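Local atomic coordinates of NO-binding heme-dependent sensor protein (Shewanella oneidensis, PDB entry 4U9B), a protein that binds heme b and nitric oxide, also binds a zinc ion, and probably serves as a nitric oxide sensor in signalling. Residues V8-V13 and C17-W22; G120-L123 and Q127-L130; G144-A149 and C172-E177. All blocks are in the same frame, centred on the assembly; numbering follows the deposited sequence.

Contact 1 (V8-V13 and C17-W22); sequences VLEDMV and CGMSVW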
ATOM      1  N   VAL A   8      -5.023  -3.653  -8.888  1.00 22.02           N
ATOM      2  CA  VAL A   8      -5.454  -4.273  -7.643  1.00 22.12           C
ATOM      3  C   VAL A   8      -6.651  -3.506  -7.084  1.00 22.08           C
ATOM      4  O   VAL A   8      -7.564  -4.103  -6.517  1.00 22.28           O
ATOM      5  CB  VAL A   8      -4.316  -4.329  -6.603  1.00 20.70           C
ATOM      6  CG1 VAL A   8      -4.804  -4.962  -5.313  1.00 23.15           C
ATOM      7  CG2 VAL A   8      -3.137  -5.123  -7.151  1.00 22.00           C
ATOM      8  N   LEU A   9      -6.655  -2.185  -7.255  1.00 21.39           N
ATOM      9  CA  LEU A   9      -7.793  -1.378  -6.829  1.00 22.25           C
ATOM     10  C   LEU A   9      -9.034  -1.808  -7.600  1.00 22.96           C
ATOM     11  O   LEU A   9     -10.117  -1.914  -7.026  1.00 26.19           O
ATOM     12  CB  LEU A   9      -7.524   0.117  -7.034  1.00 20.97           C
ATOM     13  CG  LEU A   9      -8.643   1.068  -6.587  1.00 24.23           C
ATOM     14  CD1 LEU A   9      -8.863   0.986  -5.086  1.00 26.69           C
ATOM     15  CD2 LEU A   9      -8.340   2.501  -6.994  1.00 25.08           C
ATOM     16  N   GLU A  10      -8.875  -2.070  -8.895  1.00 23.61           N
ATOM     17  CA  GLU A  10      -9.992  -2.538  -9.711  1.00 25.50           C
ATOM     18  C   GLU A  10     -10.543  -3.843  -9.146  1.00 29.46           C
ATOM     19  O   GLU A  10     -11.756  -3.994  -8.996  1.00 30.92           O
ATOM     20  CB  GLU A  10      -9.578  -2.740 -11.174  1.00 23.76           C
ATOM     21  CG  GLU A  10     -10.749  -3.152 -12.079  1.00 27.58           C
ATOM     22  CD  GLU A  10     -10.334  -3.439 -13.506  1.00 32.81           C
ATOM     23  OE1 GLU A  10     -11.086  -4.149 -14.208  1.00 35.61           O
ATOM     24  OE2 GLU A  10      -9.264  -2.953 -13.932  1.00 33.93           O
ATOM     25  N   ASP A  11      -9.652  -4.782  -8.835  1.00 30.03           N
ATOM     26  CA  ASP A  11     -10.064  -6.059  -8.262  1.00 29.33           C
ATOM     27  C   ASP A  11     -10.909  -5.842  -7.012  1.00 28.76           C
ATOM     28  O   ASP A  11     -11.906  -6.526  -6.799  1.00 32.84           O
ATOM     29  CB  ASP A  11      -8.846  -6.927  -7.923  1.00 26.81           C
ATOM     30  CG  ASP A  11      -8.122  -7.432  -9.158  1.00 30.09           C
ATOM     31  OD1 ASP A  11      -8.716  -7.397 -10.256  1.00 32.25           O
ATOM     32  OD2 ASP A  11      -6.961  -7.874  -9.029  1.00 31.88           O
ATOM     33  N   MET A  12     -10.514  -4.874  -6.195  1.00 29.54           N
ATOM     34  CA  MET A  12     -11.210  -4.606  -4.944  1.00 29.05           C
ATOM     35  C   MET A  12     -12.575  -3.965  -5.197  1.00 30.57           C
ATOM     36  O   MET A  12     -13.591  -4.431  -4.678  1.00 33.06           O
ATOM     37  CB  MET A  12     -10.356  -3.707  -4.049  1.00 29.16           C
ATOM     38  CG  MET A  12     -10.873  -3.589  -2.629  1.00 30.29           C
ATOM     39  SD  MET A  12      -9.785  -2.631  -1.560  1.00 32.43           S
ATOM     40  CE  MET A  12     -10.495  -3.003   0.043  1.00 34.27           C
ATOM     41  N   VAL A  13     -12.594  -2.905  -6.002  1.00 31.83           N
ATOM     42  CA  VAL A  13     -13.827  -2.178  -6.296  1.00 31.89           C
ATOM     43  C   VAL A  13     -14.829  -3.069  -7.029  1.00 34.88           C
ATOM     44  O   VAL A  13     -15.988  -3.168  -6.627  1.00 36.08           O
ATOM     45  CB  VAL A  13     -13.545  -0.915  -7.141  1.00 33.27           C
ATOM     46  CG1 VAL A  13     -14.850  -0.244  -7.590  1.00 32.47           C
ATOM     47  CG2 VAL A  13     -12.686   0.066  -6.353  1.00 34.53           C
ATOM     48  N   CYS A  17     -18.268  -3.776  -5.538  1.00 48.94           N
ATOM     49  CA  CYS A  17     -19.269  -2.836  -6.041  1.00 48.69           C
ATOM     50  C   CYS A  17     -19.720  -3.131  -7.472  1.00 48.52           C
ATOM     51  O   CYS A  17     -20.727  -2.588  -7.931  1.00 47.89           O
ATOM     52  CB  CYS A  17     -18.717  -1.411  -5.963  1.00 50.48           C
ATOM     53  SG  CYS A  17     -18.100  -0.941  -4.325  1.00 50.49           S
ATOM     54  N   GLY A  18     -18.976  -3.978  -8.177  1.00 46.78           N
ATOM     55  CA  GLY A  18     -19.327  -4.352  -9.536  1.00 44.54           C
ATOM     56  C   GLY A  18     -18.598  -3.519 -10.569  1.00 44.73           C
ATOM     57  O   GLY A  18     -18.093  -2.438 -10.269  1.00 44.14           O
ATOM     58  N   MET A  19     -18.547  -4.031 -11.794  1.00 43.28           N
ATOM     59  CA  MET A  19     -17.783  -3.395 -12.859  1.00 42.05           C
ATOM     60  C   MET A  19     -18.365  -2.026 -13.254  1.00 39.70           C
ATOM     61  O   MET A  19     -17.604  -1.111 -13.583  1.00 40.33           O
ATOM     62  CB  MET A  19     -17.707  -4.350 -14.068  1.00 45.10           C
ATOM     63  CG  MET A  19     -16.907  -3.852 -15.273  1.00 46.85           C
ATOM     64  SD  MET A  19     -15.187  -3.451 -14.962  1.00 46.73           S
ATOM     65  CE  MET A  19     -14.530  -5.089 -14.771  1.00 47.22           C
ATOM     66  N   SER A  20     -19.692  -1.877 -13.220  1.00 37.86           N
ATOM     67  CA  SER A  20     -20.329  -0.613 -13.603  1.00 41.04           C
ATOM     68  C   SER A  20     -19.867   0.525 -12.695  1.00 39.61           C
ATOM     69  O   SER A  20     -19.619   1.644 -13.152  1.00 40.31           O
ATOM     70  CB  SER A  20     -21.871  -0.733 -13.576  1.00 43.08           C
ATOM     71  OG  SER A  20     -22.382  -0.945 -12.270  1.00 45.32           O
ATOM     72  N   VAL A  21     -19.749   0.231 -11.407  1.00 35.56           N
ATOM     73  CA  VAL A  21     -19.221   1.191 -10.446  1.00 36.77           C
ATOM     74  C   VAL A  21     -17.775   1.570 -10.764  1.00 35.10           C
ATOM     75  O   VAL A  21     -17.411   2.746 -10.729  1.00 32.86           O
ATOM     76  CB  VAL A  21     -19.307   0.629  -9.015  1.00 38.60           C
ATOM     77  CG1 VAL A  21     -18.523   1.493  -8.035  1.00 41.22           C
ATOM     78  CG2 VAL A  21     -20.764   0.516  -8.595  1.00 37.61           C
ATOM     79  N   TRP A  22     -16.951   0.574 -11.069  1.00 33.48           N
ATOM     80  CA  TRP A  22     -15.570   0.835 -11.449  1.00 30.91           C
ATOM     81  C   TRP A  22     -15.505   1.701 -12.704  1.00 30.53           C
ATOM     82  O   TRP A  22     -14.752   2.672 -12.753  1.00 29.71           O
ATOM     83  CB  TRP A  22     -14.804  -0.475 -11.666  1.00 30.13           C
ATOM     84  CG  TRP A  22     -13.449  -0.268 -12.259  1.00 28.02           C
ATOM     85  CD1 TRP A  22     -13.067  -0.534 -13.541  1.00 29.34           C
ATOM     86  CD2 TRP A  22     -12.292   0.265 -11.598  1.00 28.16           C
ATOM     87  NE1 TRP A  22     -11.745  -0.205 -13.720  1.00 29.47           N
ATOM     88  CE2 TRP A  22     -11.249   0.288 -12.544  1.00 28.33           C
ATOM     89  CE3 TRP A  22     -12.041   0.724 -10.301  1.00 26.43           C
ATOM     90  CZ2 TRP A  22      -9.972   0.748 -12.230  1.00 27.44           C
ATOM     91  CZ3 TRP A  22     -10.773   1.181  -9.996  1.00 26.47           C
ATOM     92  CH2 TRP A  22      -9.755   1.189 -10.956  1.00 27.69           C
TER

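Contact 2 (G120-L123 and Q127-L130); sequences GQLL and QIAL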
ATOM      1  N   GLY A 120      13.610   0.630   8.317  1.00 27.72           N
ATOM      2  CA  GLY A 120      13.236  -0.174   9.463  1.00 28.81           C
ATOM      3  C   GLY A 120      14.388  -0.416  10.414  1.00 30.99           C
ATOM      4  O   GLY A 120      15.516  -0.664   9.991  1.00 33.65           O
ATOM      5  N   GLN A 121      14.093  -0.327  11.705  1.00 29.50           N
ATOM      6  CA  GLN A 121      15.029  -0.718  12.751  1.00 29.92           C
ATOM      7  C   GLN A 121      14.393  -1.801  13.607  1.00 27.00           C
ATOM      8  O   GLN A 121      13.275  -1.637  14.096  1.00 27.20           O
ATOM      9  CB  GLN A 121      15.423   0.483  13.618  1.00 36.03           C
ATOM     10  CG  GLN A 121      16.277   1.514  12.901  1.00 44.19           C
ATOM     11  CD  GLN A 121      17.607   0.947  12.436  1.00 50.19           C
ATOM     12  OE1 GLN A 121      18.173   0.058  13.072  1.00 53.30           O
ATOM     13  NE2 GLN A 121      18.110   1.455  11.315  1.00 51.08           N
ATOM     14  N   LEU A 122      15.102  -2.915  13.769  1.00 25.84           N
ATOM     15  CA  LEU A 122      14.691  -3.951  14.706  1.00 27.29           C
ATOM     16  C   LEU A 122      15.242  -3.595  16.077  1.00 26.50           C
ATOM     17  O   LEU A 122      16.456  -3.523  16.267  1.00 27.76           O
ATOM     18  CB  LEU A 122      15.186  -5.331  14.264  1.00 31.15           C
ATOM     19  CG  LEU A 122      14.772  -6.506  15.161  1.00 30.31           C
ATOM     20  CD1 LEU A 122      13.257  -6.637  15.236  1.00 31.46           C
ATOM     21  CD2 LEU A 122      15.390  -7.808  14.676  1.00 32.56           C
ATOM     22  N   LEU A 123      14.344  -3.365  17.026  1.00 24.66           N
ATOM     23  CA  LEU A 123      14.732  -2.918  18.355  1.00 24.97           C
ATOM     24  C   LEU A 123      14.994  -4.126  19.255  1.00 27.79           C
ATOM     25  O   LEU A 123      14.482  -5.210  18.989  1.00 28.94           O
ATOM     26  CB  LEU A 123      13.640  -2.017  18.939  1.00 23.56           C
ATOM     27  CG  LEU A 123      13.213  -0.867  18.021  1.00 25.59           C
ATOM     28  CD1 LEU A 123      12.072  -0.061  18.640  1.00 26.18           C
ATOM     29  CD2 LEU A 123      14.394   0.039  17.689  1.00 26.38           C
ATOM     30  N   GLN A 127      10.459  -5.166  18.857  1.00 28.25           N
ATOM     31  CA  GLN A 127       9.551  -4.292  18.126  1.00 25.81           C
ATOM     32  C   GLN A 127      10.302  -3.772  16.908  1.00 23.64           C
ATOM     33  O   GLN A 127      11.531  -3.694  16.921  1.00 22.94           O
ATOM     34  CB  GLN A 127       9.053  -3.134  18.996  1.00 26.25           C
ATOM     35  CG  GLN A 127       8.208  -3.567  20.185  1.00 27.50           C
ATOM     36  CD  GLN A 127       7.713  -2.391  21.013  1.00 30.61           C
ATOM     37  OE1 GLN A 127       8.305  -1.312  20.996  1.00 29.93           O
ATOM     38  NE2 GLN A 127       6.623  -2.599  21.742  1.00 36.68           N
ATOM     39  N   ILE A 128       9.563  -3.437  15.854  1.00 21.77           N
ATOM     40  CA  ILE A 128      10.147  -2.861  14.651  1.00 20.80           C
ATOM     41  C   ILE A 128       9.735  -1.400  14.538  1.00 21.18           C
ATOM     42  O   ILE A 128       8.550  -1.091  14.566  1.00 21.00           O
ATOM     43  CB  ILE A 128       9.698  -3.616  13.383  1.00 22.43           C
ATOM     44  CG1 ILE A 128      10.084  -5.094  13.473  1.00 25.24           C
ATOM     45  CG2 ILE A 128      10.312  -2.984  12.132  1.00 23.29           C
ATOM     46  CD1 ILE A 128       9.384  -5.974  12.450  1.00 27.80           C
ATOM     47  N   ALA A 129      10.719  -0.513  14.419  1.00 21.17           N
ATOM     48  CA  ALA A 129      10.463   0.906  14.195  1.00 21.11           C
ATOM     49  C   ALA A 129      10.589   1.218  12.711  1.00 22.13           C
ATOM     50  O   ALA A 129      11.685   1.187  12.153  1.00 22.11           O
ATOM     51  CB  ALA A 129      11.424   1.758  15.000  1.00 23.86           C
ATOM     52  N   LEU A 130       9.458   1.517  12.080  1.00 19.42           N
ATOM     53  CA  LEU A 130       9.415   1.739  10.643  1.00 20.27           C
ATOM     54  C   LEU A 130       9.135   3.201  10.322  1.00 22.89           C
ATOM     55  O   LEU A 130       8.044   3.705  10.582  1.00 22.53           O
ATOM     56  CB  LEU A 130       8.350   0.842  10.008  1.00 19.83           C
ATOM     57  CG  LEU A 130       8.495   0.579   8.508  1.00 23.42           C
ATOM     58  CD1 LEU A 130       9.792  -0.163   8.197  1.00 26.69           C
ATOM     59  CD2 LEU A 130       7.306  -0.211   7.997  1.00 25.81           C
TER

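Contact 3 (G144-A149 and C172-E177); sequences GLLFGA and CMLIIE. With ZN (zinc ion), chain D; HEM (protoporphyrin IX containing Fe), chain B.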
ATOM      1  N   GLY A 144      -1.768  -0.592   6.266  1.00 19.57           N
ATOM      2  CA  GLY A 144      -2.587  -1.662   5.726  1.00 20.89           C
ATOM      3  C   GLY A 144      -1.752  -2.792   5.151  1.00 22.44           C
ATOM      4  O   GLY A 144      -2.014  -3.964   5.421  1.00 23.82           O
ATOM      5  N   LEU A 145      -0.743  -2.435   4.363  1.00 22.11           N
ATOM      6  CA  LEU A 145       0.152  -3.420   3.756  1.00 21.03           C
ATOM      7  C   LEU A 145       0.888  -4.251   4.803  1.00 21.11           C
ATOM      8  O   LEU A 145       1.127  -5.444   4.604  1.00 22.23           O
ATOM      9  CB  LEU A 145       1.162  -2.723   2.844  1.00 19.68           C
ATOM     10  CG  LEU A 145       0.624  -2.360   1.460  1.00 19.47           C
ATOM     11  CD1 LEU A 145       1.436  -1.246   0.833  1.00 19.86           C
ATOM     12  CD2 LEU A 145       0.621  -3.590   0.571  1.00 20.70           C
ATOM     13  N   LEU A 146       1.254  -3.620   5.912  1.00 20.20           N
ATOM     14  CA  LEU A 146       1.931  -4.323   6.993  1.00 21.40           C
ATOM     15  C   LEU A 146       1.007  -5.365   7.609  1.00 22.22           C
ATOM     16  O   LEU A 146       1.428  -6.486   7.892  1.00 22.14           O
ATOM     17  CB  LEU A 146       2.414  -3.336   8.055  1.00 18.56           C
ATOM     18  CG  LEU A 146       3.628  -2.497   7.645  1.00 20.02           C
ATOM     19  CD1 LEU A 146       3.747  -1.262   8.521  1.00 20.67           C
ATOM     20  CD2 LEU A 146       4.902  -3.332   7.728  1.00 21.44           C
ATOM     21  N   PHE A 147      -0.255  -4.999   7.808  1.00 24.43           N
ATOM     22  CA  PHE A 147      -1.235  -5.943   8.327  1.00 24.94           C
ATOM     23  C   PHE A 147      -1.465  -7.066   7.321  1.00 24.09           C
ATOM     24  O   PHE A 147      -1.649  -8.223   7.698  1.00 26.35           O
ATOM     25  CB  PHE A 147      -2.554  -5.236   8.649  1.00 23.89           C
ATOM     26  CG  PHE A 147      -2.546  -4.498   9.956  1.00 24.83           C
ATOM     27  CD1 PHE A 147      -2.515  -5.193  11.157  1.00 25.00           C
ATOM     28  CD2 PHE A 147      -2.585  -3.115   9.991  1.00 26.84           C
ATOM     29  CE1 PHE A 147      -2.511  -4.520  12.364  1.00 26.86           C
ATOM     30  CE2 PHE A 147      -2.587  -2.437  11.200  1.00 28.00           C
ATOM     31  CZ  PHE A 147      -2.548  -3.142  12.385  1.00 27.46           C
ATOM     32  N   GLY A 148      -1.453  -6.718   6.038  1.00 24.78           N
ATOM     33  CA  GLY A 148      -1.594  -7.708   4.986  1.00 26.46           C
ATOM     34  C   GLY A 148      -0.440  -8.692   5.008  1.00 27.47           C
ATOM     35  O   GLY A 148      -0.637  -9.901   4.879  1.00 27.95           O
ATOM     36  N   ALA A 149       0.769  -8.166   5.174  1.00 24.94           N
ATOM     37  CA  ALA A 149       1.966  -8.995   5.241  1.00 23.85           C
ATOM     38  C   ALA A 149       1.931  -9.876   6.483  1.00 25.46           C
ATOM     39  O   ALA A 149       2.383 -11.016   6.457  1.00 28.87           O
ATOM     40  CB  ALA A 149       3.212  -8.127   5.244  1.00 24.29           C
ATOM     41  N   CYS A 172       6.323   9.671   9.096  1.00 20.25           N
ATOM     42  CA  CYS A 172       5.542   8.861  10.022  1.00 18.32           C
ATOM     43  C   CYS A 172       6.452   7.848  10.690  1.00 18.42           C
ATOM     44  O   CYS A 172       7.448   7.416  10.110  1.00 18.83           O
ATOM     45  CB  CYS A 172       4.407   8.131   9.308  1.00 19.30           C
ATOM     46  SG  CYS A 172       3.322   9.188   8.347  1.00 18.96           S
ATOM     47  N   MET A 173       6.091   7.475  11.910  1.00 18.82           N
ATOM     48  CA  MET A 173       6.784   6.433  12.648  1.00 20.90           C
ATOM     49  C   MET A 173       5.782   5.362  13.042  1.00 18.79           C
ATOM     50  O   MET A 173       4.878   5.606  13.843  1.00 20.62           O
ATOM     51  CB  MET A 173       7.470   7.008  13.887  1.00 25.07           C
ATOM     52  CG  MET A 173       8.350   6.013  14.625  1.00 29.51           C
ATOM     53  SD  MET A 173       9.615   5.262  13.572  1.00 27.09           S
ATOM     54  CE  MET A 173      10.442   6.721  12.951  1.00 24.19           C
ATOM     55  N   LEU A 174       5.933   4.186  12.443  1.00 17.54           N
ATOM     56  CA  LEU A 174       5.072   3.051  12.730  1.00 18.82           C
ATOM     57  C   LEU A 174       5.835   2.032  13.562  1.00 19.62           C
ATOM     58  O   LEU A 174       6.770   1.396  13.074  1.00 20.49           O
ATOM     59  CB  LEU A 174       4.562   2.410  11.435  1.00 20.89           C
ATOM     60  CG  LEU A 174       3.446   3.160  10.697  1.00 23.43           C
ATOM     61  CD1 LEU A 174       3.929   4.494  10.158  1.00 23.73           C
ATOM     62  CD2 LEU A 174       2.885   2.309   9.570  1.00 23.07           C
ATOM     63  N   ILE A 175       5.443   1.896  14.823  1.00 20.28           N
ATOM     64  CA  ILE A 175       6.045   0.912  15.709  1.00 20.34           C
ATOM     65  C   ILE A 175       5.228  -0.366  15.640  1.00 21.14           C
ATOM     66  O   ILE A 175       4.047  -0.380  15.987  1.00 21.90           O
ATOM     67  CB  ILE A 175       6.118   1.410  17.165  1.00 20.44           C
ATOM     68  CG1 ILE A 175       6.832   2.763  17.236  1.00 21.49           C
ATOM     69  CG2 ILE A 175       6.813   0.378  18.053  1.00 22.96           C
ATOM     70  CD1 ILE A 175       8.222   2.778  16.623  1.00 22.74           C
ATOM     71  N   ILE A 176       5.871  -1.433  15.186  1.00 20.59           N
ATOM     72  CA  ILE A 176       5.220  -2.723  15.023  1.00 22.32           C
ATOM     73  C   ILE A 176       5.630  -3.669  16.146  1.00 25.51           C
ATOM     74  O   ILE A 176       6.818  -3.937  16.341  1.00 25.60           O
ATOM     75  CB  ILE A 176       5.575  -3.360  13.665  1.00 22.08           C
ATOM     76  CG1 ILE A 176       5.330  -2.367  12.524  1.00 23.57           C
ATOM     77  CG2 ILE A 176       4.762  -4.631  13.439  1.00 24.90           C
ATOM     78  CD1 ILE A 176       6.131  -2.671  11.282  1.00 26.17           C
ATOM     79  N   GLU A 177       4.639  -4.158  16.885  1.00 26.74           N
ATOM     80  CA  GLU A 177       4.863  -5.154  17.923  1.00 29.98           C
ATOM     81  C   GLU A 177       4.276  -6.490  17.492  1.00 33.86           C
ATOM     82  O   GLU A 177       3.079  -6.593  17.222  1.00 34.25           O
ATOM     83  CB  GLU A 177       4.243  -4.709  19.247  1.00 34.87           C
ATOM     84  CG  GLU A 177       4.510  -5.667  20.398  1.00 37.38           C
ATOM     85  CD  GLU A 177       3.959  -5.166  21.717  1.00 43.49           C
ATOM     86  OE1 GLU A 177       4.754  -4.672  22.543  1.00 47.95           O
ATOM     87  OE2 GLU A 177       2.733  -5.266  21.929  1.00 42.89           O
TER
HETATM   88 ZN    ZN D 203       1.166   8.751   9.052  1.00 20.46          ZN
HETATM   89  CHA HEM B 201       4.062   1.324  -3.576  1.00 18.94           C
HETATM   90  CHB HEM B 201       4.732   0.266   1.099  1.00 17.84           C
HETATM   91  CHC HEM B 201       5.392  -4.386   0.001  1.00 22.34           C
HETATM   92  CHD HEM B 201       5.905  -3.098  -4.647  1.00 19.74           C
HETATM   93  C1A HEM B 201       4.006   1.386  -2.205  1.00 16.36           C
HETATM   94  C2A HEM B 201       3.301   2.378  -1.418  1.00 17.66           C
HETATM   95  C3A HEM B 201       3.489   2.076  -0.130  1.00 19.07           C
HETATM   96  C4A HEM B 201       4.314   0.891  -0.054  1.00 16.69           C
HETATM   97  CMA HEM B 201       2.935   2.834   1.089  1.00 18.26           C
HETATM   98  CAA HEM B 201       2.481   3.569  -1.967  1.00 20.86           C
HETATM   99  CBA HEM B 201       3.396   4.618  -2.603  1.00 20.90           C
HETATM  100  CGA HEM B 201       3.920   5.632  -1.609  1.00 20.79           C
HETATM  101  O1A HEM B 201       4.661   6.558  -2.042  1.00 18.80           O
HETATM  102  O2A HEM B 201       3.612   5.540  -0.392  1.00 20.05           O
HETATM  103  C1B HEM B 201       4.912  -1.088   1.228  1.00 19.64           C
HETATM  104  C2B HEM B 201       4.950  -1.825   2.471  1.00 17.62           C
HETATM  105  C3B HEM B 201       5.147  -3.122   2.171  1.00 20.65           C
HETATM  106  C4B HEM B 201       5.212  -3.230   0.724  1.00 21.45           C
HETATM  107  CMB HEM B 201       4.811  -1.132   3.846  1.00 17.93           C
HETATM  108  CAB HEM B 201       5.256  -4.359   3.095  1.00 22.02           C
HETATM  109  CBB HEM B 201       4.802  -4.390   4.352  1.00 25.41           C
HETATM  110  C1C HEM B 201       5.596  -4.450  -1.363  1.00 23.21           C
HETATM  111  C2C HEM B 201       5.853  -5.654  -2.120  1.00 23.38           C
HETATM  112  C3C HEM B 201       6.011  -5.327  -3.408  1.00 21.14           C
HETATM  113  C4C HEM B 201       5.845  -3.882  -3.514  1.00 21.92           C
HETATM  114  CMC HEM B 201       5.935  -7.069  -1.511  1.00 25.31           C
HETATM  115  CAC HEM B 201       6.294  -6.365  -4.525  1.00 24.26           C
HETATM  116  CBC HEM B 201       6.699  -6.031  -5.755  1.00 34.22           C
HETATM  117  C1D HEM B 201       5.366  -1.840  -4.795  1.00 20.11           C
HETATM  118  C2D HEM B 201       5.072  -1.228  -6.070  1.00 20.12           C
HETATM  119  C3D HEM B 201       4.499   0.148  -5.737  1.00 18.80           C
HETATM  120  C4D HEM B 201       4.504   0.237  -4.297  1.00 18.66           C
HETATM  121  CMD HEM B 201       5.278  -1.835  -7.471  1.00 21.15           C
HETATM  122  CAD HEM B 201       4.010   1.220  -6.725  1.00 19.68           C
HETATM  123  CBD HEM B 201       5.159   2.150  -7.106  1.00 20.18           C
HETATM  124  CGD HEM B 201       4.640   3.189  -8.064  1.00 20.63           C
HETATM  125  O1D HEM B 201       3.403   3.400  -8.085  1.00 22.04           O
HETATM  126  O2D HEM B 201       5.455   3.807  -8.803  1.00 21.26           O
HETATM  127  NA  HEM B 201       4.607   0.488  -1.339  1.00 17.74           N
HETATM  128  NB  HEM B 201       5.071  -1.971   0.185  1.00 20.43           N
HETATM  129  NC  HEM B 201       5.599  -3.387  -2.247  1.00 21.71           N
HETATM  130  ND  HEM B 201       5.020  -0.950  -3.778  1.00 19.89           N
HETATM  131 FE   HEM B 201       5.271  -1.396  -1.791  1.00 20.95          FE

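Contact 1 (V8-V13 and C17-W22)
Trp22 and Glu10 both place CG anti to the backbone N (chi1 171° and -177°), and these two settings lay the carboxylate side chain across the indole. Two consecutive helices at the N-terminal end of the H-NOX fold, 3-17 and 19-29, are joined here by a tight turn. Glu10 CG sits 3.5 Å from the centroid of the five-membered ring of Trp22, almost on its normal, a CH-pi contact over one face. Beyond CG the extended chain keeps the carboxylate nearly flat against the indole, the two planes 14° apart. Glutamate suits this place because its methylenes pack on the ring while the residue, only partly buried, can carry a charge at its end. Leu9 and Val13, both buried, meet the six-membered ring obliquely: Leu9 CG lies 4.0 Å from Trp22 CZ3, and Val13 CB is 3.9 Å from Trp22 CE3. A serine in place of Trp22 would probably leave the Glu10 methylenes, Leu9 and Val13 without their shared partner and open a gap between the helices. Val13 also reaches Val21, CG1 to CG1 at 4.1 Å. Its carbonyl takes a 2.6 Å helical (i to i+4) bond, Cys17 N to Val13 O, and a weak one from Gly18 N. Gly18 has a positive phi at which a CB would jam against the preceding carbonyl, so glycine fits where one helix stops and the next begins. Met19, an exposed residue, curls back through its bent chain, bringing CE to 3.6 Å from Glu10 OE1.

Contact 2 (G120-L123 and Q127-L130)
Leu123 lays CD1 beside the methyl of Ala129, 4.1 Å from its CB, while its CB and CG lean over the carbonyl oxygen of Gln127. Its first torsion puts CG beside the backbone N (chi1 -52°), which folds the isobutyl group back across the hairpin. The two strands, 117-122 and 128-133, run antiparallel as a beta hairpin at one margin of the four-stranded sheet of the H-NOX domain. Gln121 and Ala129 form the hydrogen-bonded pair: Gln121 N donates to Ala129 O (2.9 Å) and Ala129 N to Gln121 O (2.8 Å). The second bond lies in the carbonyl plane, whereas the donor of the first is tilted from it. Nearer the turn, Leu123 N meets Gln127 O at 2.8 Å, almost in line with the carbonyl.

On the face opposite Gln121 and Ala129, Leu122 CD1 reaches Ile128 CG1 at 3.9 Å, the two branched chains crossing at a slant. Gly120 pairs with Leu130 without hydrogen bonds, and Leu130 CD1 comes to 3.7 Å from Gly120 CA. A CB on Gly120 would fall tightly against that methyl, so glycine suits the position. This face, with Leu122, Ile128 and Leu130, meets helix 91-96, and the buried Ile128 and Leu130 are accordingly hydrocarbon. Gln127 instead sends its polar end to the neighbouring strand, where NE2 bonds Glu177 OE1.

The chemistry is thus divided: backbone bonds set the register of the hairpin, aliphatic groups seal it against the helix, and the methyl of Ala129 gives Leu123 CD1 an apolar partner, while the amide of Gln127 ties the hairpin end to strand 172-179.

Contact 3 (G144-A149 and C172-E177)
The porphyrin carries Leu145 over one face, with CD1 3.5 Å from C1B, and meets Leu146 at its edge, where CD2 lies 3.5 Å from vinyl carbon CBB. In this helix-on-sheet packing of the H-NOX fold, helix 139-152 touches the cofactor through Leu145 and Leu146 and the sheet through Leu146. The two methyls of Leu146 share the work across the contact: CD1 meets Leu174 CD2 at 3.8 Å, and CD2 meets Ile176 CD1 at the same distance. With CG anti to the carbonyl carbon (chi1 -73°), the isobutyl fork extends toward the strand. Leucine suits this place because its fork has two ends to offer: CD2 touches both the vinyl and Ile176, while CD1 lies between Leu174 and Ile176. No hydrogen bond joins the segments; the contact is buried and wholly aliphatic, with Val95 of helix 91-96 and Ile159 of strand 156-163 also packed on Leu146. At the start of the strand, Cys172, with Cys139, His161 and Cys164, binds zinc, its SG 2.3 Å from the metal.

Contacts 2 and 3 meet through neighbouring strands of one sheet, their centres about 10 Å apart. Strands 128-133 and 172-179 join them directly: Ile128 O lies 2.8 Å from Ile176 N, and Leu130 O 2.9 Å from Leu174 N, both probable hydrogen bonds. Contact 3 touches the heme itself, while the Leu130 side chain of contact 2 comes within about 5 Å of it and about 9 Å of the nitric oxide. Contact 1 belongs to the helical N-terminal part across the chain's centre, about 25 Å from contact 3 and 35 Å from contact 2, centre to centre; its Leu9 side chain is still about 11 Å from the heme.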